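Local coordinates for chloramphenicol acetyltransferase (Aliivibrio fischeri, PDB 6PXA), which probably transfers the acetyl group of acetyl-CoA to the 3-hydroxyl of chloramphenicol, as a trimeric member of the hexapeptide-repeat transferases, and binds taurocholic acid, at residues Phe85-Arg94 / Gly115-Val124; Phe175-Ile186 / Ile208-Ile216. All coordinates share one frame; numbering follows the deposited sequence. Where two conformers were deposited one is given.

Contact 1 (Phe85-Arg94 / Gly115-Val124). With TCH (taurocholic acid), chain R.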
loop_
_atom_site.group_PDB
_atom_site.type_symbol
_atom_site.label_atom_id
_atom_site.label_comp_id
_atom_site.label_asym_id
_atom_site.label_seq_id
_atom_site.Cartn_x
_atom_site.Cartn_y
_atom_site.Cartn_z
ATOM N N PHE B 85 6.993 8.494 -5.899
ATOM C CA PHE B 85 8.066 8.350 -6.881
ATOM C C PHE B 85 9.319 7.859 -6.166
ATOM O O PHE B 85 9.894 8.566 -5.326
ATOM C CB PHE B 85 8.317 9.670 -7.602
ATOM C CG PHE B 85 7.097 10.176 -8.322
ATOM C CD1 PHE B 85 6.799 9.728 -9.601
ATOM C CD2 PHE B 85 6.227 11.057 -7.698
ATOM C CE1 PHE B 85 5.662 10.175 -10.255
ATOM C CE2 PHE B 85 5.084 11.506 -8.339
ATOM C CZ PHE B 85 4.810 11.060 -9.636
ATOM N N MET B 86 9.736 6.649 -6.484
ATOM C CA MET B 86 10.926 6.095 -5.846
ATOM C C MET B 86 12.155 6.490 -6.651
ATOM O O MET B 86 12.268 6.128 -7.826
ATOM C CB MET B 86 10.810 4.581 -5.730
ATOM C CG MET B 86 9.599 4.153 -4.853
ATOM S SD MET B 86 9.747 4.466 -3.109
ATOM C CE MET B 86 10.781 3.063 -2.655
ATOM N N MET B 87 13.065 7.242 -6.031
ATOM C CA MET B 87 14.255 7.674 -6.739
ATOM C C MET B 87 15.438 6.875 -6.209
ATOM O O MET B 87 15.254 5.904 -5.467
ATOM C CB MET B 87 14.412 9.185 -6.611
ATOM C CG MET B 87 13.192 9.994 -7.155
ATOM S SD MET B 87 12.700 9.549 -8.839
ATOM C CE MET B 87 14.055 10.294 -9.794
ATOM N N ALA B 88 16.652 7.269 -6.629
ATOM C CA ALA B 88 17.925 6.685 -6.191
ATOM C C ALA B 88 18.146 5.265 -6.703
ATOM O O ALA B 88 18.903 4.496 -6.094
ATOM C CB ALA B 88 18.076 6.716 -4.663
ATOM N N GLY B 89 17.541 4.910 -7.831
ATOM C CA GLY B 89 17.894 3.653 -8.485
ATOM C C GLY B 89 17.814 2.457 -7.569
ATOM O O GLY B 89 16.841 2.274 -6.825
ATOM N N ASN B 90 18.846 1.623 -7.596
ATOM C CA ASN B 90 18.854 0.434 -6.750
ATOM C C ASN B 90 19.254 0.726 -5.314
ATOM O O ASN B 90 19.414 -0.220 -4.540
ATOM C CB ASN B 90 19.796 -0.627 -7.335
ATOM C CG ASN B 90 21.279 -0.206 -7.303
ATOM O OD1 ASN B 90 21.623 0.928 -6.962
ATOM N ND2 ASN B 90 22.157 -1.139 -7.661
ATOM N N GLN B 91 19.455 1.995 -4.951
ATOM C CA GLN B 91 19.891 2.375 -3.602
ATOM C C GLN B 91 21.064 1.524 -3.098
ATOM O O GLN B 91 21.168 1.239 -1.905
ATOM C CB GLN B 91 18.721 2.308 -2.620
ATOM C CG GLN B 91 17.585 3.241 -2.972
ATOM C CD GLN B 91 16.440 3.198 -1.952
ATOM O OE1 GLN B 91 16.636 2.838 -0.785
ATOM N NE2 GLN B 91 15.246 3.574 -2.394
ATOM N N GLY B 92 21.969 1.132 -4.001
ATOM C CA GLY B 92 23.174 0.405 -3.640
ATOM C C GLY B 92 23.043 -1.102 -3.522
ATOM O O GLY B 92 24.044 -1.763 -3.211
ATOM N N HIS B 93 21.853 -1.665 -3.759
ATOM C CA HIS B 93 21.602 -3.100 -3.638
ATOM C C HIS B 93 21.737 -3.742 -5.009
ATOM O O HIS B 93 20.944 -3.435 -5.910
ATOM C CB HIS B 93 20.188 -3.373 -3.084
ATOM C CG HIS B 93 19.910 -2.712 -1.772
ATOM N ND1 HIS B 93 20.327 -3.243 -0.571
ATOM C CD2 HIS B 93 19.260 -1.564 -1.472
ATOM C CE1 HIS B 93 19.951 -2.443 0.414
ATOM N NE2 HIS B 93 19.306 -1.417 -0.108
ATOM N N ARG B 94 22.713 -4.658 -5.176
ATOM C CA ARG B 94 22.966 -5.275 -6.479
ATOM C C ARG B 94 22.462 -6.706 -6.428
ATOM O O ARG B 94 23.090 -7.564 -5.790
ATOM C CB ARG B 94 24.455 -5.245 -6.866
ATOM C CG ARG B 94 25.019 -3.870 -7.054
ATOM C CD ARG B 94 25.110 -3.360 -8.517
ATOM N NE ARG B 94 25.567 -4.310 -9.539
ATOM C CZ ARG B 94 26.528 -4.076 -10.430
ATOM N NH1 ARG B 94 27.208 -2.924 -10.423
ATOM N NH2 ARG B 94 26.818 -5.007 -11.333
ATOM N N GLY B 115 27.859 -0.441 -4.869
ATOM C CA GLY B 115 26.974 -1.043 -5.845
ATOM C C GLY B 115 25.882 -0.136 -6.376
ATOM O O GLY B 115 24.983 -0.614 -7.078
ATOM N N PHE B 116 25.902 1.146 -6.039
ATOM C CA PHE B 116 24.919 2.061 -6.600
ATOM C C PHE B 116 24.964 2.046 -8.120
ATOM O O PHE B 116 26.030 2.220 -8.731
ATOM C CB PHE B 116 25.157 3.492 -6.111
ATOM C CG PHE B 116 24.197 4.494 -6.720
ATOM C CD1 PHE B 116 22.860 4.461 -6.399
ATOM C CD2 PHE B 116 24.639 5.433 -7.651
ATOM C CE1 PHE B 116 21.975 5.354 -6.969
ATOM C CE2 PHE B 116 23.759 6.333 -8.218
ATOM C CZ PHE B 116 22.434 6.305 -7.870
ATOM N N GLN B 117 23.790 1.910 -8.725
ATOM C CA GLN B 117 23.607 2.025 -10.163
ATOM C C GLN B 117 22.424 2.939 -10.446
ATOM O O GLN B 117 21.347 2.760 -9.878
ATOM C CB GLN B 117 23.364 0.661 -10.803
ATOM C CG GLN B 117 24.634 -0.164 -10.944
ATOM C CD GLN B 117 24.372 -1.451 -11.681
ATOM O OE1 GLN B 117 24.960 -1.706 -12.721
ATOM N NE2 GLN B 117 23.461 -2.263 -11.157
ATOM N N ARG B 118 22.636 3.929 -11.308
ATOM C CA ARG B 118 21.536 4.758 -11.759
ATOM C C ARG B 118 20.554 3.926 -12.574
ATOM O O ARG B 118 20.927 2.960 -13.247
ATOM C CB ARG B 118 22.062 5.934 -12.589
ATOM C CG ARG B 118 22.745 6.984 -11.743
ATOM C CD ARG B 118 23.373 8.039 -12.573
ATOM N NE ARG B 118 22.433 8.891 -13.308
ATOM C CZ ARG B 118 22.872 9.843 -14.134
ATOM N NH1 ARG B 118 24.172 10.001 -14.278
ATOM N NH2 ARG B 118 22.047 10.621 -14.813
ATOM N N ALA B 119 19.282 4.307 -12.494
ATOM C CA ALA B 119 18.248 3.672 -13.285
ATOM C C ALA B 119 17.789 4.552 -14.430
ATOM O O ALA B 119 16.988 4.104 -15.258
ATOM C CB ALA B 119 17.047 3.320 -12.399
ATOM N N GLY B 120 18.294 5.778 -14.507
ATOM C CA GLY B 120 17.801 6.753 -15.449
ATOM C C GLY B 120 16.683 7.564 -14.839
ATOM O O GLY B 120 16.112 7.223 -13.792
ATOM N N ASP B 121 16.338 8.648 -15.527
ATOM C CA ASP B 121 15.310 9.556 -15.032
ATOM C C ASP B 121 13.928 8.896 -14.970
ATOM O O ASP B 121 13.580 8.035 -15.783
ATOM C CB ASP B 121 15.211 10.792 -15.931
ATOM C CG ASP B 121 16.436 11.710 -15.827
ATOM O OD1 ASP B 121 17.353 11.464 -14.992
ATOM O OD2 ASP B 121 16.459 12.719 -16.578
ATOM N N THR B 122 13.136 9.330 -13.998
ATOM C CA THR B 122 11.702 9.037 -13.967
ATOM C C THR B 122 10.992 10.173 -14.693
ATOM O O THR B 122 11.124 11.340 -14.310
ATOM C CB THR B 122 11.191 8.889 -12.540
ATOM O OG1 THR B 122 11.837 7.762 -11.941
ATOM C CG2 THR B 122 9.693 8.627 -12.533
ATOM N N ILE B 123 10.293 9.841 -15.772
ATOM C CA ILE B 123 9.631 10.829 -16.603
ATOM C C ILE B 123 8.143 10.543 -16.571
ATOM O O ILE B 123 7.720 9.429 -16.901
ATOM C CB ILE B 123 10.154 10.796 -18.041
ATOM C CG1 ILE B 123 11.674 10.952 -18.045
ATOM C CG2 ILE B 123 9.515 11.909 -18.842
ATOM C CD1 ILE B 123 12.311 10.816 -19.416
ATOM N N VAL B 124 7.361 11.552 -16.206
ATOM C CA VAL B 124 5.912 11.543 -16.372
ATOM C C VAL B 124 5.555 12.571 -17.443
ATOM O O VAL B 124 5.919 13.752 -17.335
ATOM C CB VAL B 124 5.184 11.819 -15.049
ATOM C CG1 VAL B 124 3.668 11.747 -15.264
ATOM C CG2 VAL B 124 5.611 10.798 -13.992
HETATM C C1 TCH R . 22.491 7.842 -1.402
HETATM C C2 TCH R . 23.837 8.387 -0.766
HETATM C C3 TCH R . 25.066 7.920 -1.588
HETATM O O3 TCH R . 26.218 8.312 -0.939
HETATM C C4 TCH R . 25.089 6.360 -1.802
HETATM C C5 TCH R . 23.764 5.829 -2.404
HETATM C C6 TCH R . 23.793 4.283 -2.531
HETATM C C7 TCH R . 23.659 3.510 -1.147
HETATM O O7 TCH R . 24.831 3.601 -0.416
HETATM C C8 TCH R . 22.484 4.036 -0.293
HETATM C C9 TCH R . 22.587 5.611 -0.175
HETATM C C10 TCH R . 22.543 6.310 -1.553
HETATM C C11 TCH R . 21.494 6.107 0.797
HETATM C C12 TCH R . 21.432 5.431 2.068
HETATM O O12 TCH R . 22.484 5.820 2.932
HETATM C C13 TCH R . 21.495 3.793 1.945
HETATM C C14 TCH R . 22.543 3.435 1.165
HETATM C C15 TCH R . 22.449 1.831 1.128
HETATM C C16 TCH R . 22.164 1.516 2.521
HETATM C C17 TCH R . 21.809 2.838 3.223
HETATM C C18 TCH R . 20.156 3.317 1.357
HETATM C C19 TCH R . 21.286 5.913 -2.319
HETATM O O1S TCH R . 27.905 -2.685 7.256
HETATM C C20 TCH R . 20.702 2.624 4.149
HETATM C C21 TCH R . 20.163 3.912 4.843
HETATM C C22 TCH R . 21.280 1.672 5.236
HETATM C C23 TCH R . 22.254 2.344 6.204
HETATM C C24 TCH R . 22.797 1.264 7.126
HETATM N N24 TCH R . 24.029 0.596 6.778
HETATM O O24 TCH R . 22.218 0.946 8.112
HETATM C C25 TCH R . 24.521 -0.439 7.658
HETATM C C26 TCH R . 25.540 -1.264 6.887
HETATM S S26 TCH R . 26.761 -1.840 8.081
HETATM O O2S TCH R . 27.287 -0.510 8.900
HETATM O O3S TCH R . 26.042 -2.915 9.112
HETATM O O HOH W 1 10.474 6.920 -9.581
HETATM O O HOH W 2 26.383 -0.750 -2.317
#

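Contact 2 (Phe175-Ile186 / Ile208-Ile216)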
loop_
_atom_site.group_PDB
_atom_site.type_symbol
_atom_site.label_atom_id
_atom_site.label_comp_id
_atom_site.label_asym_id
_atom_site.label_seq_id
_atom_site.Cartn_x
_atom_site.Cartn_y
_atom_site.Cartn_z
ATOM N N PHE B 175 -8.424 5.862 -25.952
ATOM C CA PHE B 175 -8.968 6.125 -27.281
ATOM C C PHE B 175 -8.391 5.143 -28.294
ATOM O O PHE B 175 -7.401 4.449 -28.032
ATOM C CB PHE B 175 -8.677 7.567 -27.723
ATOM C CG PHE B 175 -9.020 8.586 -26.680
ATOM C CD1 PHE B 175 -10.334 8.956 -26.470
ATOM C CD2 PHE B 175 -8.027 9.155 -25.894
ATOM C CE1 PHE B 175 -10.657 9.895 -25.509
ATOM C CE2 PHE B 175 -8.342 10.092 -24.923
ATOM C CZ PHE B 175 -9.670 10.456 -24.730
ATOM N N ASP B 176 -9.021 5.104 -29.471
ATOM C CA ASP B 176 -8.501 4.331 -30.595
ATOM C C ASP B 176 -7.130 4.847 -31.019
ATOM O O ASP B 176 -6.781 6.010 -30.803
ATOM C CB ASP B 176 -9.457 4.408 -31.783
ATOM C CG ASP B 176 -10.900 4.390 -31.348
ATOM O OD1 ASP B 176 -11.219 5.104 -30.364
ATOM O OD2 ASP B 176 -11.705 3.668 -31.975
ATOM N N GLU B 177 -6.360 3.960 -31.659
ATOM C CA GLU B 177 -4.977 4.281 -32.009
ATOM C C GLU B 177 -4.893 5.520 -32.890
ATOM O O GLU B 177 -4.025 6.378 -32.688
ATOM C CB GLU B 177 -4.315 3.093 -32.710
ATOM C CG GLU B 177 -4.023 1.896 -31.807
ATOM C CD GLU B 177 -2.987 2.198 -30.736
ATOM O OE1 GLU B 177 -2.128 3.078 -30.954
ATOM O OE2 GLU B 177 -3.034 1.556 -29.669
ATOM N N ASN B 178 -5.781 5.630 -33.878
ATOM C CA ASN B 178 -5.708 6.759 -34.800
ATOM C C ASN B 178 -5.874 8.084 -34.064
ATOM O O ASN B 178 -5.171 9.060 -34.356
ATOM C CB ASN B 178 -6.763 6.608 -35.894
ATOM C CG ASN B 178 -6.510 5.404 -36.785
ATOM O OD1 ASN B 178 -5.413 4.843 -36.788
ATOM N ND2 ASN B 178 -7.523 5.004 -37.553
ATOM N N LEU B 179 -6.787 8.127 -33.091
ATOM C CA LEU B 179 -7.032 9.348 -32.331
ATOM C C LEU B 179 -5.927 9.623 -31.322
ATOM O O LEU B 179 -5.585 10.787 -31.081
ATOM C CB LEU B 179 -8.373 9.248 -31.610
ATOM C CG LEU B 179 -9.584 8.994 -32.509
ATOM C CD1 LEU B 179 -10.822 8.866 -31.653
ATOM C CD2 LEU B 179 -9.761 10.096 -33.554
ATOM N N ILE B 180 -5.406 8.574 -30.672
ATOM C CA ILE B 180 -4.208 8.728 -29.852
ATOM C C ILE B 180 -3.098 9.380 -30.663
ATOM O O ILE B 180 -2.473 10.354 -30.226
ATOM C CB ILE B 180 -3.751 7.369 -29.296
ATOM C CG1 ILE B 180 -4.743 6.828 -28.272
ATOM C CG2 ILE B 180 -2.364 7.481 -28.663
ATOM C CD1 ILE B 180 -4.236 5.581 -27.582
ATOM N N GLN B 181 -2.825 8.835 -31.851
ATOM C CA GLN B 181 -1.774 9.390 -32.696
ATOM C C GLN B 181 -2.029 10.861 -32.984
ATOM O O GLN B 181 -1.089 11.660 -33.058
ATOM C CB GLN B 181 -1.680 8.600 -33.998
ATOM C CG GLN B 181 -0.338 7.938 -34.213
ATOM C CD GLN B 181 0.135 8.069 -35.647
ATOM O OE1 GLN B 181 1.045 8.847 -35.945
ATOM N NE2 GLN B 181 -0.486 7.316 -36.549
ATOM N N THR B 182 -3.302 11.232 -33.133
ATOM C CA THR B 182 -3.659 12.616 -33.414
ATOM C C THR B 182 -3.312 13.519 -32.239
ATOM O O THR B 182 -2.670 14.564 -32.407
ATOM C CB THR B 182 -5.149 12.696 -33.752
ATOM O OG1 THR B 182 -5.357 12.147 -35.058
ATOM C CG2 THR B 182 -5.636 14.132 -33.721
ATOM N N LEU B 183 -3.708 13.117 -31.031
ATOM C CA LEU B 183 -3.402 13.917 -29.851
ATOM C C LEU B 183 -1.897 14.081 -29.658
ATOM O O LEU B 183 -1.448 15.093 -29.108
ATOM C CB LEU B 183 -4.051 13.271 -28.614
ATOM C CG LEU B 183 -5.582 13.194 -28.630
ATOM C CD1 LEU B 183 -6.145 12.477 -27.359
ATOM C CD2 LEU B 183 -6.159 14.580 -28.733
ATOM N N LEU B 184 -1.102 13.116 -30.125
ATOM C CA LEU B 184 0.339 13.176 -29.929
ATOM C C LEU B 184 1.022 14.114 -30.916
ATOM O O LEU B 184 2.157 14.529 -30.671
ATOM C CB LEU B 184 0.948 11.775 -30.024
ATOM C CG LEU B 184 0.481 10.827 -28.898
ATOM C CD1 LEU B 184 1.194 9.486 -28.961
ATOM C CD2 LEU B 184 0.713 11.472 -27.556
ATOM N N VAL B 185 0.357 14.465 -32.012
ATOM C CA VAL B 185 0.892 15.443 -32.956
ATOM C C VAL B 185 0.509 16.866 -32.562
ATOM O O VAL B 185 1.344 17.776 -32.594
ATOM C CB VAL B 185 0.419 15.110 -34.388
ATOM C CG1 VAL B 185 0.732 16.264 -35.337
ATOM C CG2 VAL B 185 1.071 13.824 -34.883
ATOM N N ILE B 186 -0.754 17.084 -32.182
ATOM C CA ILE B 186 -1.212 18.451 -31.937
ATOM C C ILE B 186 -0.767 18.952 -30.567
ATOM O O ILE B 186 -0.575 20.160 -30.385
ATOM C CB ILE B 186 -2.740 18.574 -32.109
ATOM C CG1 ILE B 186 -3.498 17.715 -31.100
ATOM C CG2 ILE B 186 -3.177 18.206 -33.536
ATOM C CD1 ILE B 186 -5.017 17.754 -31.337
ATOM N N ILE B 208 -12.137 14.488 -30.161
ATOM C CA ILE B 208 -10.748 14.702 -30.579
ATOM C C ILE B 208 -10.683 15.336 -31.967
ATOM O O ILE B 208 -9.824 16.190 -32.232
ATOM C CB ILE B 208 -9.976 13.371 -30.524
ATOM C CG1 ILE B 208 -9.799 12.935 -29.062
ATOM C CG2 ILE B 208 -8.645 13.470 -31.255
ATOM C CD1 ILE B 208 -9.275 11.544 -28.910
ATOM N N GLU B 209 -11.589 14.941 -32.871
ATOM C CA GLU B 209 -11.542 15.446 -34.241
ATOM C C GLU B 209 -11.868 16.934 -34.306
ATOM O O GLU B 209 -11.277 17.667 -35.110
ATOM C CB GLU B 209 -12.492 14.649 -35.129
ATOM C CG GLU B 209 -12.033 13.234 -35.374
ATOM C CD GLU B 209 -12.879 12.531 -36.409
ATOM O OE1 GLU B 209 -13.886 13.122 -36.857
ATOM O OE2 GLU B 209 -12.538 11.392 -36.780
ATOM N N GLU B 210 -12.816 17.396 -33.485
ATOM C CA GLU B 210 -13.009 18.833 -33.317
ATOM C C GLU B 210 -11.722 19.494 -32.843
ATOM O O GLU B 210 -11.302 20.529 -33.376
ATOM C CB GLU B 210 -14.140 19.113 -32.325
ATOM C CG GLU B 210 -15.533 19.134 -32.894
ATOM C CD GLU B 210 -16.568 19.569 -31.857
ATOM O OE1 GLU B 210 -17.144 18.699 -31.167
ATOM O OE2 GLU B 210 -16.801 20.788 -31.727
ATOM N N LEU B 211 -11.071 18.899 -31.844
ATOM C CA LEU B 211 -9.810 19.457 -31.374
ATOM C C LEU B 211 -8.790 19.540 -32.507
ATOM O O LEU B 211 -8.083 20.549 -32.648
ATOM C CB LEU B 211 -9.270 18.623 -30.212
ATOM C CG LEU B 211 -8.162 19.334 -29.433
ATOM C CD1 LEU B 211 -8.722 20.547 -28.726
ATOM C CD2 LEU B 211 -7.453 18.413 -28.433
ATOM N N GLU B 212 -8.719 18.495 -33.340
ATOM C CA GLU B 212 -7.754 18.471 -34.434
ATOM C C GLU B 212 -8.063 19.547 -35.465
ATOM O O GLU B 212 -7.144 20.120 -36.060
ATOM C CB GLU B 212 -7.741 17.089 -35.089
ATOM C CG GLU B 212 -6.711 16.923 -36.185
ATOM C CD GLU B 212 -6.951 15.698 -37.050
ATOM O OE1 GLU B 212 -8.080 15.166 -37.059
ATOM O OE2 GLU B 212 -6.005 15.274 -37.742
ATOM N N GLN B 213 -9.348 19.840 -35.691
ATOM C CA GLN B 213 -9.700 20.912 -36.622
ATOM C C GLN B 213 -9.336 22.278 -36.054
ATOM O O GLN B 213 -8.816 23.128 -36.782
ATOM C CB GLN B 213 -11.187 20.870 -36.978
ATOM C CG GLN B 213 -11.618 19.673 -37.813
ATOM C CD GLN B 213 -10.941 19.604 -39.171
ATOM O OE1 GLN B 213 -10.808 20.613 -39.884
ATOM N NE2 GLN B 213 -10.515 18.402 -39.548
ATOM N N TYR B 214 -9.595 22.511 -34.763
ATOM C CA TYR B 214 -9.192 23.779 -34.158
ATOM C C TYR B 214 -7.699 24.000 -34.320
ATOM O O TYR B 214 -7.255 25.114 -34.636
ATOM C CB TYR B 214 -9.567 23.840 -32.670
ATOM C CG TYR B 214 -9.212 25.184 -32.052
ATOM C CD1 TYR B 214 -7.947 25.425 -31.512
ATOM C CD2 TYR B 214 -10.131 26.221 -32.046
ATOM C CE1 TYR B 214 -7.623 26.665 -30.978
ATOM C CE2 TYR B 214 -9.819 27.452 -31.511
ATOM C CZ TYR B 214 -8.569 27.678 -30.985
ATOM O OH TYR B 214 -8.281 28.926 -30.467
ATOM N N PHE B 215 -6.909 22.947 -34.101
ATOM C CA PHE B 215 -5.472 23.020 -34.340
ATOM C C PHE B 215 -5.170 23.487 -35.757
ATOM O O PHE B 215 -4.353 24.392 -35.961
ATOM C CB PHE B 215 -4.832 21.657 -34.084
ATOM C CG PHE B 215 -3.352 21.652 -34.233
ATOM C CD1 PHE B 215 -2.542 22.081 -33.193
ATOM C CD2 PHE B 215 -2.760 21.234 -35.419
ATOM C CE1 PHE B 215 -1.182 22.084 -33.326
ATOM C CE2 PHE B 215 -1.408 21.228 -35.547
ATOM C CZ PHE B 215 -0.611 21.653 -34.499
ATOM N N ILE B 216 -5.808 22.868 -36.752
ATOM C CA ILE B 216 -5.476 23.172 -38.142
ATOM C C ILE B 216 -5.772 24.635 -38.459
ATOM O O ILE B 216 -5.000 25.300 -39.163
ATOM C CB ILE B 216 -6.226 22.217 -39.094
ATOM C CG1 ILE B 216 -5.792 20.768 -38.846
ATOM C CG2 ILE B 216 -5.999 22.612 -40.551
ATOM C CD1 ILE B 216 -6.667 19.728 -39.530
#

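Contact 1 (Phe85-Arg94 / Gly115-Val124)
The side-chain amide of N90 clamps the backbone of G115-Q117 with two nearly straight bonds: the backbone N of Q117 donates to N90 OD1 (3.0 Å, N-H...O 166°), and N90 ND2 donates to G115 O at 2.9 Å, an acceptor close to the plane of the N90 amide. OD1 also accepts from G92 N at 3.0 Å, closing an Asx turn. The two donors reach it from opposite faces of the carbonyl plane, so three bonds in all fix the rotation of the amide. With chi1 at 67°, CG of N90 sits between its own backbone N and carbonyl carbon, which brings OD1 back to G92 N, two residues on. A water bridges the same end, giving a proton to G92 O and accepting one from G115 N.

Next to this clamp, the guanidinium of R94 stacks, offset, on the amide of Q117, the planes 7° apart, while R94 CD touches G115 O. The charge is paired with D96. F116 turns the edge of its ring to the A88-Q91 turn, its CE1 3.3 Å from A88 O, while its CB meets C6 of taurocholic acid at 3.9 Å. Together with Q91 and G92 it thereby forms part of the bile-salt pocket. G89, at positive phi, packs its CA on the methyl of A119.

Farther along, just past the end of its strand, M87 places SD 3.7 Å from T122 OG1, and a second water links that hydroxyl to M86 O. CE1 of F85 touches V124 CG2. F85 and M86 belong to strand 84-86, T122 and V124 to strand 122-124, which lie in two different parallel sheets of the left-handed beta-helix characteristic of hexapeptide transferases; L71 of strand 71-73 and I136 of strand 135-136 pack on F85 and T122.

Contact 2 (Phe175-Ile186 / Ile208-Ile216)
Helices 177-186 and 208-216 run in roughly the same direction, their axes crossing at 31° with a closest approach of 10.2 Å. I208 opens the interface by inserting its side chain between F175, L179, T182 and L183. Its CD1 stands over one face of the F175 ring in a CH-pi contact, 3.8 Å from the centroid, and the same methyl touches L179 CB and L183 CD1. The other branch, CG2, packs against L183 CD2 and T182 CG2.

T182 is divided between two roles. The hydroxyl turns back to its own helix and donates to N178 O at 3.2 Å, an acceptor that also takes the backbone N-H of T182 from the opposite face of its plane. The methyl T182 CG2, anti to the backbone N, is thereby directed at the aliphatic part of E212, meeting E212 CG at 3.9 Å.

Both helices belong to the C-terminal helical region that follows the left-handed beta-helix, an arrangement familiar from xenobiotic acetyltransferases of the hexapeptide family. Here they meet the trimer interface: W97 of the third subunit packs on F175, and I98 of that subunit on I208 and L211.

At the C-terminal end of 177-186, I186 divides its branches between two partners. Its CG1 lies between the backbone N and the carbonyl carbon (chi1 63°), sending I186 CD1 to L211 CD2 at 3.8 Å. I186 CG2 instead rests over one face of the F215 ring, 3.5 Å from F215 CG and 22° off the ring normal as seen from the centroid. The two side chains lie alongside one another, pointing opposite ways. W191 adds to this corner, its ring meeting that of F215 and its NE1 bonding to I186 O.

How the contacts relate
Contact 1 is complete in sequence before the first residue of contact 2, and the two lie on opposite sides of the chain's centre. Their own centres are 35 Å apart and their nearest atoms about 11 Å, without touching. Contact 1 pairs the outgoing and returning ends of the long excursion from the beta-helix, whereas contact 2 pairs helices beyond its last coil. Taurocholic acid bears directly on contact 1, through Q91, G92 and F116; the ligand is also hydrogen-bonded to L11 of the second subunit. Contact 2 instead faces the third subunit. It includes E210, a magnesium ligand known for this protein, although no magnesium is bound to this chain here.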